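Local atomic coordinates of techylectin-5A (Tachypleus tridentatus, PDB entry 1JC9), a protein that binds acetyl group-containing substances on cell surfaces and agglutinates bacteria and human erythrocytes as a lectin of innate immunity. Residues N150-I162 against H172-G185. Numbering follows the deposited sequence.
Sequences NDTRYAIYQDFWI and HIGNYSGDAGNSFG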
loop_
_atom_site.group_PDB
_atom_site.type_symbol
_atom_site.label_atom_id
_atom_site.label_comp_id
_atom_site.label_asym_id
_atom_site.label_seq_id
_atom_site.Cartn_x
_atom_site.Cartn_y
_atom_site.Cartn_z
ATOM N N ASN A 150 6.890 -8.488 -17.638
ATOM C CA ASN A 150 7.876 -8.627 -16.568
ATOM C C ASN A 150 8.789 -7.411 -16.418
ATOM O O ASN A 150 9.804 -7.472 -15.726
ATOM C CB ASN A 150 8.715 -9.899 -16.770
ATOM C CG ASN A 150 7.982 -11.156 -16.328
ATOM O OD1 ASN A 150 8.414 -12.278 -16.607
ATOM N ND2 ASN A 150 6.870 -10.974 -15.623
ATOM N N ASP A 151 8.430 -6.306 -17.063
ATOM C CA ASP A 151 9.217 -5.085 -16.948
ATOM C C ASP A 151 8.839 -4.460 -15.596
ATOM O O ASP A 151 7.758 -4.730 -15.068
ATOM C CB ASP A 151 8.888 -4.135 -18.106
ATOM C CG ASP A 151 9.799 -2.920 -18.143
ATOM O OD1 ASP A 151 10.951 -3.019 -17.665
ATOM O OD2 ASP A 151 9.369 -1.868 -18.664
ATOM N N THR A 152 9.717 -3.635 -15.031
ATOM C CA THR A 152 9.435 -3.037 -13.728
ATOM C C THR A 152 9.753 -1.554 -13.594
ATOM O O THR A 152 10.578 -1.006 -14.321
ATOM C CB THR A 152 10.203 -3.765 -12.612
ATOM O OG1 THR A 152 11.609 -3.566 -12.797
ATOM C CG2 THR A 152 9.909 -5.253 -12.638
ATOM N N ARG A 153 9.080 -0.917 -12.642
ATOM C CA ARG A 153 9.270 0.497 -12.337
ATOM C C ARG A 153 9.064 0.630 -10.831
ATOM O O ARG A 153 8.466 -0.243 -10.207
ATOM C CB ARG A 153 8.237 1.356 -13.072
ATOM C CG ARG A 153 8.372 1.365 -14.591
ATOM C CD ARG A 153 9.589 2.161 -15.064
ATOM N NE ARG A 153 9.570 2.353 -16.515
ATOM C CZ ARG A 153 9.819 1.398 -17.406
ATOM N NH1 ARG A 153 10.123 0.167 -17.008
ATOM N NH2 ARG A 153 9.740 1.668 -18.704
ATOM N N TYR A 154 9.572 1.707 -10.244
ATOM C CA TYR A 154 9.410 1.927 -8.815
ATOM C C TYR A 154 9.239 3.416 -8.563
ATOM O O TYR A 154 9.576 4.246 -9.413
ATOM C CB TYR A 154 10.630 1.411 -8.031
ATOM C CG TYR A 154 11.858 2.282 -8.174
ATOM C CD1 TYR A 154 12.594 2.297 -9.356
ATOM C CD2 TYR A 154 12.243 3.149 -7.152
ATOM C CE1 TYR A 154 13.684 3.161 -9.521
ATOM C CE2 TYR A 154 13.328 4.019 -7.307
ATOM C CZ TYR A 154 14.041 4.019 -8.496
ATOM O OH TYR A 154 15.100 4.889 -8.661
ATOM N N ALA A 155 8.698 3.745 -7.395
ATOM C CA ALA A 155 8.490 5.128 -6.991
ATOM C C ALA A 155 8.740 5.172 -5.494
ATOM O O ALA A 155 8.336 4.267 -4.761
ATOM C CB ALA A 155 7.069 5.564 -7.298
ATOM N N ILE A 156 9.424 6.215 -5.052
ATOM C CA ILE A 156 9.740 6.392 -3.647
ATOM C C ILE A 156 9.147 7.720 -3.199
ATOM O O ILE A 156 9.199 8.701 -3.937
ATOM C CB ILE A 156 11.274 6.473 -3.414
ATOM C CG1 ILE A 156 11.974 5.237 -3.986
ATOM C CG2 ILE A 156 11.568 6.625 -1.922
ATOM C CD1 ILE A 156 11.725 3.976 -3.216
ATOM N N TYR A 157 8.570 7.740 -2.003
ATOM C CA TYR A 157 8.021 8.964 -1.438
ATOM C C TYR A 157 8.542 9.059 -0.012
ATOM O O TYR A 157 8.372 8.127 0.782
ATOM C CB TYR A 157 6.489 8.946 -1.403
ATOM C CG TYR A 157 5.846 9.012 -2.760
ATOM C CD1 TYR A 157 5.660 7.862 -3.520
ATOM C CD2 TYR A 157 5.461 10.236 -3.307
ATOM C CE1 TYR A 157 5.108 7.925 -4.794
ATOM C CE2 TYR A 157 4.910 10.313 -4.583
ATOM C CZ TYR A 157 4.737 9.154 -5.320
ATOM O OH TYR A 157 4.199 9.221 -6.586
ATOM N N GLN A 158 9.187 10.173 0.310
ATOM C CA GLN A 158 9.702 10.358 1.658
ATOM C C GLN A 158 8.595 10.806 2.597
ATOM O O GLN A 158 7.506 11.187 2.161
ATOM C CB GLN A 158 10.808 11.411 1.679
ATOM C CG GLN A 158 12.091 10.981 1.013
ATOM C CD GLN A 158 13.247 11.896 1.372
ATOM O OE1 GLN A 158 13.714 11.902 2.515
ATOM N NE2 GLN A 158 13.706 12.686 0.403
ATOM N N ASP A 159 8.885 10.743 3.892
ATOM C CA ASP A 159 7.958 11.178 4.924
ATOM C C ASP A 159 6.543 10.661 4.726
ATOM O O ASP A 159 5.598 11.441 4.606
ATOM C CB ASP A 159 7.946 12.709 4.985
ATOM C CG ASP A 159 9.348 13.303 5.007
ATOM O OD1 ASP A 159 10.232 12.721 5.669
ATOM O OD2 ASP A 159 9.568 14.360 4.372
ATOM N N PHE A 160 6.405 9.341 4.704
ATOM C CA PHE A 160 5.107 8.701 4.529
ATOM C C PHE A 160 4.485 8.342 5.875
ATOM O O PHE A 160 5.127 7.711 6.716
ATOM C CB PHE A 160 5.265 7.420 3.703
ATOM C CG PHE A 160 4.061 6.514 3.742
ATOM C CD1 PHE A 160 2.850 6.918 3.192
ATOM C CD2 PHE A 160 4.136 5.264 4.351
ATOM C CE1 PHE A 160 1.728 6.095 3.247
ATOM C CE2 PHE A 160 3.020 4.430 4.413
ATOM C CZ PHE A 160 1.808 4.849 3.858
ATOM N N TRP A 161 3.239 8.754 6.077
ATOM C CA TRP A 161 2.506 8.424 7.292
ATOM C C TRP A 161 1.040 8.779 7.139
ATOM O O TRP A 161 0.673 9.575 6.277
ATOM C CB TRP A 161 3.096 9.133 8.525
ATOM C CG TRP A 161 3.239 10.640 8.429
ATOM C CD1 TRP A 161 4.148 11.337 7.677
ATOM C CD2 TRP A 161 2.492 11.620 9.160
ATOM N NE1 TRP A 161 4.016 12.686 7.901
ATOM C CE2 TRP A 161 3.006 12.890 8.805
ATOM C CE3 TRP A 161 1.437 11.550 10.082
ATOM C CZ2 TRP A 161 2.501 14.083 9.341
ATOM C CZ3 TRP A 161 0.934 12.739 10.619
ATOM C CH2 TRP A 161 1.470 13.988 10.242
ATOM N N ILE A 162 0.191 8.149 7.942
ATOM C CA ILE A 162 -1.234 8.447 7.908
ATOM C C ILE A 162 -1.645 8.747 9.347
ATOM O O ILE A 162 -0.948 8.359 10.288
ATOM C CB ILE A 162 -2.085 7.265 7.335
ATOM C CG1 ILE A 162 -1.999 6.033 8.239
ATOM C CG2 ILE A 162 -1.617 6.918 5.911
ATOM C CD1 ILE A 162 -0.620 5.431 8.312
ATOM N N HIS A 172 -0.166 11.447 4.309
ATOM C CA HIS A 172 0.911 12.436 4.308
ATOM C C HIS A 172 2.108 11.844 3.559
ATOM O O HIS A 172 2.591 10.771 3.913
ATOM C CB HIS A 172 1.350 12.762 5.738
ATOM C CG HIS A 172 0.337 13.526 6.529
ATOM N ND1 HIS A 172 0.265 14.902 6.511
ATOM C CD2 HIS A 172 -0.661 13.106 7.341
ATOM C CE1 HIS A 172 -0.734 15.297 7.281
ATOM N NE2 HIS A 172 -1.312 14.227 7.795
ATOM N N ILE A 173 2.574 12.523 2.517
ATOM C CA ILE A 173 3.737 12.058 1.766
ATOM C C ILE A 173 4.600 13.233 1.335
ATOM O O ILE A 173 4.087 14.313 1.030
ATOM C CB ILE A 173 3.352 11.256 0.498
ATOM C CG1 ILE A 173 2.243 11.978 -0.265
ATOM C CG2 ILE A 173 2.959 9.830 0.872
ATOM C CD1 ILE A 173 1.906 11.322 -1.587
ATOM N N GLY A 174 5.913 13.011 1.318
ATOM C CA GLY A 174 6.851 14.042 0.918
ATOM C C GLY A 174 7.294 13.903 -0.530
ATOM O O GLY A 174 6.538 13.427 -1.384
ATOM N N ASN A 175 8.534 14.298 -0.804
ATOM C CA ASN A 175 9.080 14.260 -2.161
ATOM C C ASN A 175 9.154 12.907 -2.853
ATOM O O ASN A 175 9.434 11.874 -2.242
ATOM C CB ASN A 175 10.469 14.905 -2.189
ATOM C CG ASN A 175 10.431 16.379 -1.836
ATOM O OD1 ASN A 175 9.629 17.137 -2.380
ATOM N ND2 ASN A 175 11.303 16.794 -0.927
ATOM N N TYR A 176 8.917 12.958 -4.158
ATOM C CA TYR A 176 8.931 11.800 -5.035
ATOM C C TYR A 176 10.284 11.627 -5.731
ATOM O O TYR A 176 11.031 12.583 -5.921
ATOM C CB TYR A 176 7.842 11.976 -6.098
ATOM C CG TYR A 176 8.048 11.152 -7.352
ATOM C CD1 TYR A 176 7.640 9.821 -7.412
ATOM C CD2 TYR A 176 8.682 11.700 -8.473
ATOM C CE1 TYR A 176 7.856 9.052 -8.552
ATOM C CE2 TYR A 176 8.908 10.941 -9.619
ATOM C CZ TYR A 176 8.490 9.617 -9.649
ATOM O OH TYR A 176 8.696 8.854 -10.776
ATOM N N SER A 177 10.587 10.390 -6.099
ATOM C CA SER A 177 11.800 10.063 -6.829
ATOM C C SER A 177 11.555 8.659 -7.368
ATOM O O SER A 177 10.811 7.886 -6.761
ATOM C CB SER A 177 13.037 10.106 -5.917
ATOM O OG SER A 177 13.055 9.031 -5.004
ATOM N N GLY A 178 12.144 8.344 -8.518
ATOM C CA GLY A 178 11.953 7.034 -9.112
ATOM C C GLY A 178 11.688 7.141 -10.604
ATOM O O GLY A 178 11.865 8.209 -11.187
ATOM N N ASP A 179 11.250 6.048 -11.223
ATOM C CA ASP A 179 10.982 6.054 -12.660
ATOM C C ASP A 179 9.587 5.581 -13.066
ATOM O O ASP A 179 9.321 5.392 -14.249
ATOM C CB ASP A 179 12.029 5.207 -13.395
ATOM C CG ASP A 179 12.085 3.777 -12.894
ATOM O OD1 ASP A 179 11.130 3.338 -12.212
ATOM O OD2 ASP A 179 13.081 3.084 -13.189
ATOM N N ALA A 180 8.694 5.393 -12.103
ATOM C CA ALA A 180 7.345 4.935 -12.426
ATOM C C ALA A 180 6.426 6.087 -12.803
ATOM O O ALA A 180 5.393 5.884 -13.439
ATOM C CB ALA A 180 6.752 4.180 -11.242
ATOM N N GLY A 181 6.817 7.298 -12.418
ATOM C CA GLY A 181 5.989 8.462 -12.674
ATOM C C GLY A 181 5.295 8.776 -11.358
ATOM O O GLY A 181 4.950 7.866 -10.601
ATOM N N ASN A 182 5.080 10.054 -11.078
ATOM C CA ASN A 182 4.456 10.470 -9.830
ATOM C C ASN A 182 2.930 10.397 -9.854
ATOM O O ASN A 182 2.262 11.410 -10.044
ATOM C CB ASN A 182 4.897 11.897 -9.506
ATOM C CG ASN A 182 4.450 12.353 -8.137
ATOM O OD1 ASN A 182 3.831 11.598 -7.386
ATOM N ND2 ASN A 182 4.766 13.596 -7.798
ATOM N N SER A 183 2.373 9.206 -9.644
ATOM C CA SER A 183 0.920 9.057 -9.655
ATOM C C SER A 183 0.288 8.901 -8.269
ATOM O O SER A 183 -0.916 8.675 -8.162
ATOM C CB SER A 183 0.512 7.877 -10.541
ATOM O OG SER A 183 0.854 8.118 -11.900
ATOM N N PHE A 184 1.088 9.016 -7.213
ATOM C CA PHE A 184 0.565 8.907 -5.848
ATOM C C PHE A 184 0.526 10.306 -5.232
ATOM O O PHE A 184 -0.236 10.578 -4.298
ATOM C CB PHE A 184 1.467 7.992 -5.005
ATOM C CG PHE A 184 0.876 7.589 -3.674
ATOM C CD1 PHE A 184 -0.385 7.005 -3.599
ATOM C CD2 PHE A 184 1.614 7.730 -2.502
ATOM C CE1 PHE A 184 -0.902 6.563 -2.380
ATOM C CE2 PHE A 184 1.107 7.289 -1.274
ATOM C CZ PHE A 184 -0.152 6.703 -1.216
ATOM N N GLY A 185 1.347 11.194 -5.782
ATOM C CA GLY A 185 1.434 12.554 -5.279
ATOM C C GLY A 185 0.123 13.299 -5.110
ATOM O O GLY A 185 -0.072 13.983 -4.106
HETATM O O HOH W 1 8.718 4.754 -17.148
HETATM O O HOH W 2 10.063 15.212 1.695
#
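I156 and S177 form a hydrogen-bonded antiparallel pair in the edge ladder of the fibrinogen-related domain's sheet. I156 N reaches S177 O at 2.8 Å, and S177 N returns to I156 O. The pairing bends at Q158 and D159, where G174 N bonds to Q158 O, and resumes between W161 and H172. There the imidazole of H172 lies face to face on the six-membered ring of W161, planes 6° apart and centroids 3.8 Å apart. H172 CB sits over the five-membered ring; H172 NE2 bonds to E163. Before the corner, on the face of the sheet opposite I156 and S177, the Y157 side chain reaches the 181-185 loop. Its OH donates to N182 OD1 (2.5 Å) and accepts from F184 N (3.2 Å). N182 OD1 also takes G185 N, from the opposite face of the amide, in an Asx motif. F184 turns its ring edge to the face of Y157. At the far end D179 OD1 receives Y154 N at 3.0 Å, while G178 CA packs over the Y154 ring. Strand 139-146 pairs with the other edge of 152-162, and helix 127-136 covers F160 and I162.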